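Oligogalacturonate lyase (Yersinia enterocolitica subsp. enterocolitica, PDB 3PE7) cleaves short oligogalacturonides from pectin breakdown by beta-elimination in the cytoplasm, binding manganese and calcium ions on a seven-bladed beta-propeller. Local coordinates at residues H242-P247 / L288-D293; L252-Y257 / Y267-E272. One frame throughout, in Å; residues are numbered along the deposited sequence.

Overall arrangement
Both contacts involve the propeller blade formed by strands 238-245 to 276-285. Contact 1 joins it to the next blade, setting its inner strand, 238-245, against the inner strand 287-290; contact 2 pairs its two middle strands, 252-258 and 264-269, as a hairpin. Their centres are about 10 Å apart, contact 1 about 10 Å and contact 2 about 17 Å from the centre of the chain. F244 O and V253 N, 2.8 Å apart in a probable hydrogen bond, tie one to the other, and W245 packs on P271. The H242 side chain is about 8 Å from a bound manganese (II) ion. That metal is held by H287, Q350, H353 and H355; at the rim, contact 2 carries a calcium ion.

Contact 1. Residues H242-P247 / L288-D293; sequences HEFWVP and LMSNYD
With chi1 at 68°, F244 holds CG between its own backbone N and carbonyl carbon, and the ring is thereby carried across to strand 287-290, where L288, M289 and S290 receive it. M289 CA sits over one face of this ring, 4.1 Å from the centroid and 23° off the normal, a CH-pi contact. The M289 side chain starts with CG trans to N and bends at chi2, which turns SD back to the same ring; this Met-aromatic contact is oblique, with SD 4.5 Å from the centroid. At the ring's rim, L288 CD2 and S290 OG lie near its plane, and L288 CG packs on F244 CE2 at 3.8 Å.

Beyond the ring the contact passes to the loop or turn after each strand. P247 CD comes within 3.2 Å of S290 OG, whose hydroxyl donates to N291 O at 2.8 Å, on a lone pair in the carbonyl plane. P247 CG touches M289 CE, while V246 CG1 packs against Y292 O and the carbonyl carbon of D293. The Y292 ring lies obliquely against P247 CB, and its hydroxyl is hydrogen-bonded to Y198.

No direct hydrogen bond links the two segments. Their strand axes run nearly parallel (18°) but stay 7.4 Å apart, too far for sheet pairing, and one water bridges the gap by donating to H242 O (2.7 Å) and L288 O. The geometry is thus that of innermost strands of adjacent propeller blades packed by side chains. Backbone bonds of F244 with V253 and of M289 with V298 show each strand pairing within its own blade, whereas L288 packs across the blade interface on V255 of strand 252-258.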
loop_
_atom_site.group_PDB
_atom_site.type_symbol
_atom_site.label_atom_id
_atom_site.label_comp_id
_atom_site.label_asym_id
_atom_site.label_seq_id
_atom_site.Cartn_x
_atom_site.Cartn_y
_atom_site.Cartn_z
ATOM N N HIS A 242 -2.059 -5.122 -9.647
ATOM C CA HIS A 242 -1.231 -5.328 -8.451
ATOM C C HIS A 242 0.216 -4.909 -8.644
ATOM O O HIS A 242 1.112 -5.444 -7.980
ATOM C CB HIS A 242 -1.287 -6.793 -7.984
ATOM C CG HIS A 242 -2.670 -7.265 -7.643
ATOM N ND1 HIS A 242 -2.929 -8.543 -7.193
ATOM C CD2 HIS A 242 -3.864 -6.625 -7.671
ATOM C CE1 HIS A 242 -4.229 -8.682 -7.000
ATOM N NE2 HIS A 242 -4.818 -7.528 -7.271
ATOM N N GLU A 243 0.442 -3.947 -9.540
ATOM C CA GLU A 243 1.820 -3.533 -9.837
ATOM C C GLU A 243 2.470 -2.851 -8.630
ATOM O O GLU A 243 1.822 -2.128 -7.862
ATOM C CB GLU A 243 1.908 -2.651 -11.104
ATOM C CG GLU A 243 1.446 -1.190 -10.930
ATOM C CD GLU A 243 -0.069 -1.028 -10.947
ATOM O OE1 GLU A 243 -0.791 -2.011 -11.279
ATOM O OE2 GLU A 243 -0.543 0.095 -10.620
ATOM N N PHE A 244 3.755 -3.133 -8.444
ATOM C CA PHE A 244 4.545 -2.475 -7.412
ATOM C C PHE A 244 6.021 -2.519 -7.804
ATOM O O PHE A 244 6.433 -3.372 -8.600
ATOM C CB PHE A 244 4.333 -3.085 -6.012
ATOM C CG PHE A 244 4.864 -4.486 -5.853
ATOM C CD1 PHE A 244 6.099 -4.716 -5.221
ATOM C CD2 PHE A 244 4.140 -5.580 -6.322
ATOM C CE1 PHE A 244 6.589 -6.025 -5.062
ATOM C CE2 PHE A 244 4.603 -6.879 -6.159
ATOM C CZ PHE A 244 5.837 -7.108 -5.523
ATOM N N TRP A 245 6.796 -1.577 -7.273
ATOM C CA TRP A 245 8.249 -1.616 -7.394
ATOM C C TRP A 245 8.836 -2.572 -6.360
ATOM O O TRP A 245 8.523 -2.473 -5.170
ATOM C CB TRP A 245 8.866 -0.231 -7.134
ATOM C CG TRP A 245 8.674 0.783 -8.257
ATOM C CD1 TRP A 245 7.935 1.950 -8.195
ATOM C CD2 TRP A 245 9.214 0.719 -9.574
ATOM N NE1 TRP A 245 8.008 2.618 -9.403
ATOM C CE2 TRP A 245 8.769 1.873 -10.270
ATOM C CE3 TRP A 245 10.042 -0.199 -10.237
ATOM C CZ2 TRP A 245 9.139 2.140 -11.592
ATOM C CZ3 TRP A 245 10.413 0.061 -11.563
ATOM C CH2 TRP A 245 9.944 1.218 -12.229
ATOM N N VAL A 246 9.713 -3.475 -6.799
ATOM C CA VAL A 246 10.600 -4.132 -5.815
ATOM C C VAL A 246 11.311 -2.991 -5.078
ATOM O O VAL A 246 11.736 -2.026 -5.712
ATOM C CB VAL A 246 11.629 -5.064 -6.491
ATOM C CG1 VAL A 246 12.424 -5.863 -5.437
ATOM C CG2 VAL A 246 10.927 -6.035 -7.435
ATOM N N PRO A 247 11.410 -3.070 -3.738
ATOM C CA PRO A 247 11.932 -1.911 -2.973
ATOM C C PRO A 247 13.349 -1.497 -3.310
ATOM O O PRO A 247 13.690 -0.341 -3.085
ATOM C CB PRO A 247 11.819 -2.357 -1.511
ATOM C CG PRO A 247 10.646 -3.327 -1.511
ATOM C CD PRO A 247 10.742 -4.054 -2.870
ATOM N N LEU A 288 -0.114 -8.066 -3.731
ATOM C CA LEU A 288 1.197 -8.706 -3.788
ATOM C C LEU A 288 2.264 -7.727 -3.303
ATOM O O LEU A 288 2.203 -6.519 -3.591
ATOM C CB LEU A 288 1.494 -9.159 -5.223
ATOM C CG LEU A 288 2.704 -10.072 -5.458
ATOM C CD1 LEU A 288 2.585 -11.400 -4.665
ATOM C CD2 LEU A 288 2.842 -10.343 -6.952
ATOM N N MET A 289 3.234 -8.240 -2.556
ATOM C CA MET A 289 4.333 -7.413 -2.067
ATOM C C MET A 289 5.593 -8.265 -1.935
ATOM O O MET A 289 5.506 -9.490 -1.785
ATOM C CB MET A 289 3.945 -6.788 -0.708
ATOM C CG MET A 289 4.914 -5.750 -0.150
ATOM S SD MET A 289 5.525 -4.577 -1.385
ATOM C CE MET A 289 6.728 -3.685 -0.397
ATOM N N SER A 290 6.754 -7.616 -2.016
ATOM C CA SER A 290 8.025 -8.336 -1.847
ATOM C C SER A 290 8.863 -7.819 -0.674
ATOM O O SER A 290 8.561 -6.774 -0.093
ATOM C CB SER A 290 8.847 -8.258 -3.143
ATOM O OG SER A 290 9.454 -6.980 -3.290
ATOM N N ASN A 291 9.910 -8.572 -0.335
ATOM C CA ASN A 291 10.969 -8.086 0.537
ATOM C C ASN A 291 11.901 -7.183 -0.287
ATOM O O ASN A 291 11.617 -6.895 -1.448
ATOM C CB ASN A 291 11.725 -9.249 1.189
ATOM C CG ASN A 291 12.515 -10.091 0.194
ATOM O OD1 ASN A 291 12.352 -9.989 -1.011
ATOM N ND2 ASN A 291 13.395 -10.960 0.732
ATOM N N TYR A 292 12.999 -6.740 0.311
ATOM C CA TYR A 292 13.789 -5.659 -0.305
ATOM C C TYR A 292 14.326 -5.972 -1.701
ATOM O O TYR A 292 14.265 -5.118 -2.595
ATOM C CB TYR A 292 14.912 -5.249 0.645
ATOM C CG TYR A 292 15.678 -4.011 0.230
ATOM C CD1 TYR A 292 15.136 -2.750 0.394
ATOM C CD2 TYR A 292 16.949 -4.113 -0.326
ATOM C CE1 TYR A 292 15.863 -1.599 0.036
ATOM C CE2 TYR A 292 17.677 -2.971 -0.701
ATOM C CZ TYR A 292 17.118 -1.733 -0.522
ATOM O OH TYR A 292 17.838 -0.616 -0.874
ATOM N N ASP A 293 14.837 -7.190 -1.902
ATOM C CA ASP A 293 15.455 -7.545 -3.189
ATOM C C ASP A 293 14.584 -8.430 -4.072
ATOM O O ASP A 293 15.042 -8.914 -5.095
ATOM C CB ASP A 293 16.852 -8.186 -2.962
ATOM C CG ASP A 293 16.770 -9.581 -2.346
ATOM O OD1 ASP A 293 17.773 -10.344 -2.451
ATOM O OD2 ASP A 293 15.715 -9.932 -1.762
HETATM O O HOH W 1 0.463 -5.309 -5.375
#

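Contact 2. Residues L252-Y257 / Y267-E272; sequences LVYVSY and YSADPE. With CA (calcium ion), chain D.
Y254 and Y267 face each other as a hydrogen-bonded antiparallel pair: Y267 N donates to Y254 O at 2.9 Å (171° at the hydrogen), and Y254 N returns a bond to Y267 O, tilted 30° from that carbonyl's plane. L252 and A269 form the next such pair, A269 N reaching L252 O at 2.8 Å and L252 N donating back to A269 O. Between them V253 and S268 are a non-hydrogen-bonded pair; they bond instead through their backbones to the flanking strands 238-245 and 276-285.

On the face bearing both tyrosines, Y267 CB lies over the Y254 ring, 3.6 Å from its centroid, a CH-pi contact. The two rings are turned 21° from parallel and slid apart, so they barely overlap. S256 CB meets Y267 CD2 at 3.5 Å. The hydroxyls of Y254 and S256 are satisfied by residues outside the hairpin: Y254 OH bonds N276 and K232, S256 OG bonds E238, and K232 also makes a cation-pi contact with Y267.

Past the strand, D270 grips calcium with both carboxylate oxygens, OD1 at 2.4 Å and OD2 at 2.8 Å, and E272 adds OE2 at 2.3 Å. D270 OD2 also accepts from T273 N and, weakly, from E272 N, while E272 OE1 forms a salt bridge with R196. D270 OD2 and E272 OE2 are 3.1 Å apart because both bind the calcium, whose charge probably offsets their mutual repulsion.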
loop_
_atom_site.group_PDB
_atom_site.type_symbol
_atom_site.label_atom_id
_atom_site.label_comp_id
_atom_site.label_asym_id
_atom_site.label_seq_id
_atom_site.Cartn_x
_atom_site.Cartn_y
_atom_site.Cartn_z
ATOM N N LEU A 252 9.783 -3.723 -11.856
ATOM C CA LEU A 252 8.360 -3.563 -11.573
ATOM C C LEU A 252 7.717 -4.946 -11.641
ATOM O O LEU A 252 7.893 -5.670 -12.616
ATOM C CB LEU A 252 7.711 -2.594 -12.572
ATOM C CG LEU A 252 6.313 -2.054 -12.241
ATOM C CD1 LEU A 252 6.362 -1.036 -11.094
ATOM C CD2 LEU A 252 5.705 -1.463 -13.483
ATOM N N VAL A 253 7.006 -5.322 -10.582
ATOM C CA VAL A 253 6.367 -6.643 -10.484
ATOM C C VAL A 253 4.865 -6.435 -10.593
ATOM O O VAL A 253 4.347 -5.411 -10.162
ATOM C CB VAL A 253 6.760 -7.349 -9.157
ATOM C CG1 VAL A 253 5.953 -8.643 -8.906
ATOM C CG2 VAL A 253 8.267 -7.650 -9.145
ATOM N N TYR A 254 4.177 -7.401 -11.193
ATOM C CA TYR A 254 2.724 -7.311 -11.336
ATOM C C TYR A 254 2.121 -8.690 -11.524
ATOM O O TYR A 254 2.831 -9.685 -11.685
ATOM C CB TYR A 254 2.336 -6.387 -12.516
ATOM C CG TYR A 254 2.806 -6.886 -13.868
ATOM C CD1 TYR A 254 4.104 -6.598 -14.334
ATOM C CD2 TYR A 254 1.957 -7.653 -14.681
ATOM C CE1 TYR A 254 4.536 -7.071 -15.591
ATOM C CE2 TYR A 254 2.378 -8.115 -15.928
ATOM C CZ TYR A 254 3.663 -7.819 -16.373
ATOM O OH TYR A 254 4.061 -8.315 -17.609
ATOM N N VAL A 255 0.792 -8.728 -11.525
ATOM C CA VAL A 255 0.055 -9.972 -11.676
ATOM C C VAL A 255 -0.672 -9.949 -13.021
ATOM O O VAL A 255 -1.253 -8.920 -13.405
ATOM C CB VAL A 255 -0.936 -10.162 -10.524
ATOM C CG1 VAL A 255 -1.863 -11.360 -10.770
ATOM C CG2 VAL A 255 -0.177 -10.379 -9.238
ATOM N N SER A 256 -0.618 -11.069 -13.728
ATOM C CA SER A 256 -1.232 -11.187 -15.044
ATOM C C SER A 256 -2.218 -12.360 -15.081
ATOM O O SER A 256 -1.962 -13.426 -14.523
ATOM C CB SER A 256 -0.146 -11.401 -16.102
ATOM O OG SER A 256 -0.720 -11.659 -17.383
ATOM N N TYR A 257 -3.329 -12.176 -15.772
ATOM C CA TYR A 257 -4.216 -13.307 -16.039
ATOM C C TYR A 257 -4.970 -13.091 -17.347
ATOM O O TYR A 257 -5.006 -11.978 -17.865
ATOM C CB TYR A 257 -5.165 -13.556 -14.861
ATOM C CG TYR A 257 -6.060 -12.388 -14.480
ATOM C CD1 TYR A 257 -7.357 -12.280 -14.987
ATOM C CD2 TYR A 257 -5.619 -11.408 -13.577
ATOM C CE1 TYR A 257 -8.190 -11.211 -14.617
ATOM C CE2 TYR A 257 -6.446 -10.342 -13.206
ATOM C CZ TYR A 257 -7.723 -10.253 -13.727
ATOM O OH TYR A 257 -8.540 -9.197 -13.349
ATOM N N TYR A 267 4.647 -11.636 -12.773
ATOM C CA TYR A 267 5.539 -11.204 -13.849
ATOM C C TYR A 267 6.468 -10.127 -13.326
ATOM O O TYR A 267 6.164 -9.448 -12.341
ATOM C CB TYR A 267 4.728 -10.597 -14.997
ATOM C CG TYR A 267 4.256 -11.578 -16.048
ATOM C CD1 TYR A 267 4.857 -11.629 -17.307
ATOM C CD2 TYR A 267 3.216 -12.464 -15.780
ATOM C CE1 TYR A 267 4.415 -12.532 -18.284
ATOM C CE2 TYR A 267 2.772 -13.369 -16.755
ATOM C CZ TYR A 267 3.379 -13.392 -17.991
ATOM O OH TYR A 267 2.944 -14.298 -18.938
ATOM N N SER A 268 7.610 -9.976 -13.986
ATOM C CA SER A 268 8.546 -8.908 -13.677
ATOM C C SER A 268 8.812 -8.161 -14.968
ATOM O O SER A 268 8.841 -8.786 -16.036
ATOM C CB SER A 268 9.854 -9.526 -13.185
ATOM O OG SER A 268 10.556 -8.581 -12.416
ATOM N N ALA A 269 8.995 -6.844 -14.885
ATOM C CA ALA A 269 9.425 -6.058 -16.046
ATOM C C ALA A 269 10.695 -5.306 -15.688
ATOM O O ALA A 269 10.748 -4.677 -14.642
ATOM C CB ALA A 269 8.354 -5.065 -16.436
ATOM N N ASP A 270 11.715 -5.378 -16.546
ATOM C CA ASP A 270 12.913 -4.563 -16.342
ATOM C C ASP A 270 12.635 -3.154 -16.849
ATOM O O ASP A 270 12.220 -2.982 -17.976
ATOM C CB ASP A 270 14.105 -5.131 -17.094
ATOM C CG ASP A 270 15.398 -4.414 -16.743
ATOM O OD1 ASP A 270 15.958 -4.722 -15.673
ATOM O OD2 ASP A 270 15.833 -3.525 -17.500
ATOM N N PRO A 271 12.894 -2.140 -16.016
ATOM C CA PRO A 271 12.528 -0.776 -16.383
ATOM C C PRO A 271 13.308 -0.223 -17.584
ATOM O O PRO A 271 12.767 0.578 -18.371
ATOM C CB PRO A 271 12.809 0.014 -15.096
ATOM C CG PRO A 271 12.764 -0.973 -14.046
ATOM C CD PRO A 271 13.334 -2.226 -14.617
ATOM N N GLU A 272 14.544 -0.684 -17.772
ATOM C CA GLU A 272 15.377 -0.179 -18.876
ATOM C C GLU A 272 15.088 -0.913 -20.190
ATOM O O GLU A 272 14.915 -0.319 -21.261
ATOM C CB GLU A 272 16.871 -0.274 -18.529
ATOM C CG GLU A 272 17.335 0.659 -17.417
ATOM C CD GLU A 272 17.093 0.088 -16.007
ATOM O OE1 GLU A 272 17.272 0.848 -15.026
ATOM O OE2 GLU A 272 16.771 -1.115 -15.866
HETATM CA CA CA D . 17.771 -3.202 -15.553
#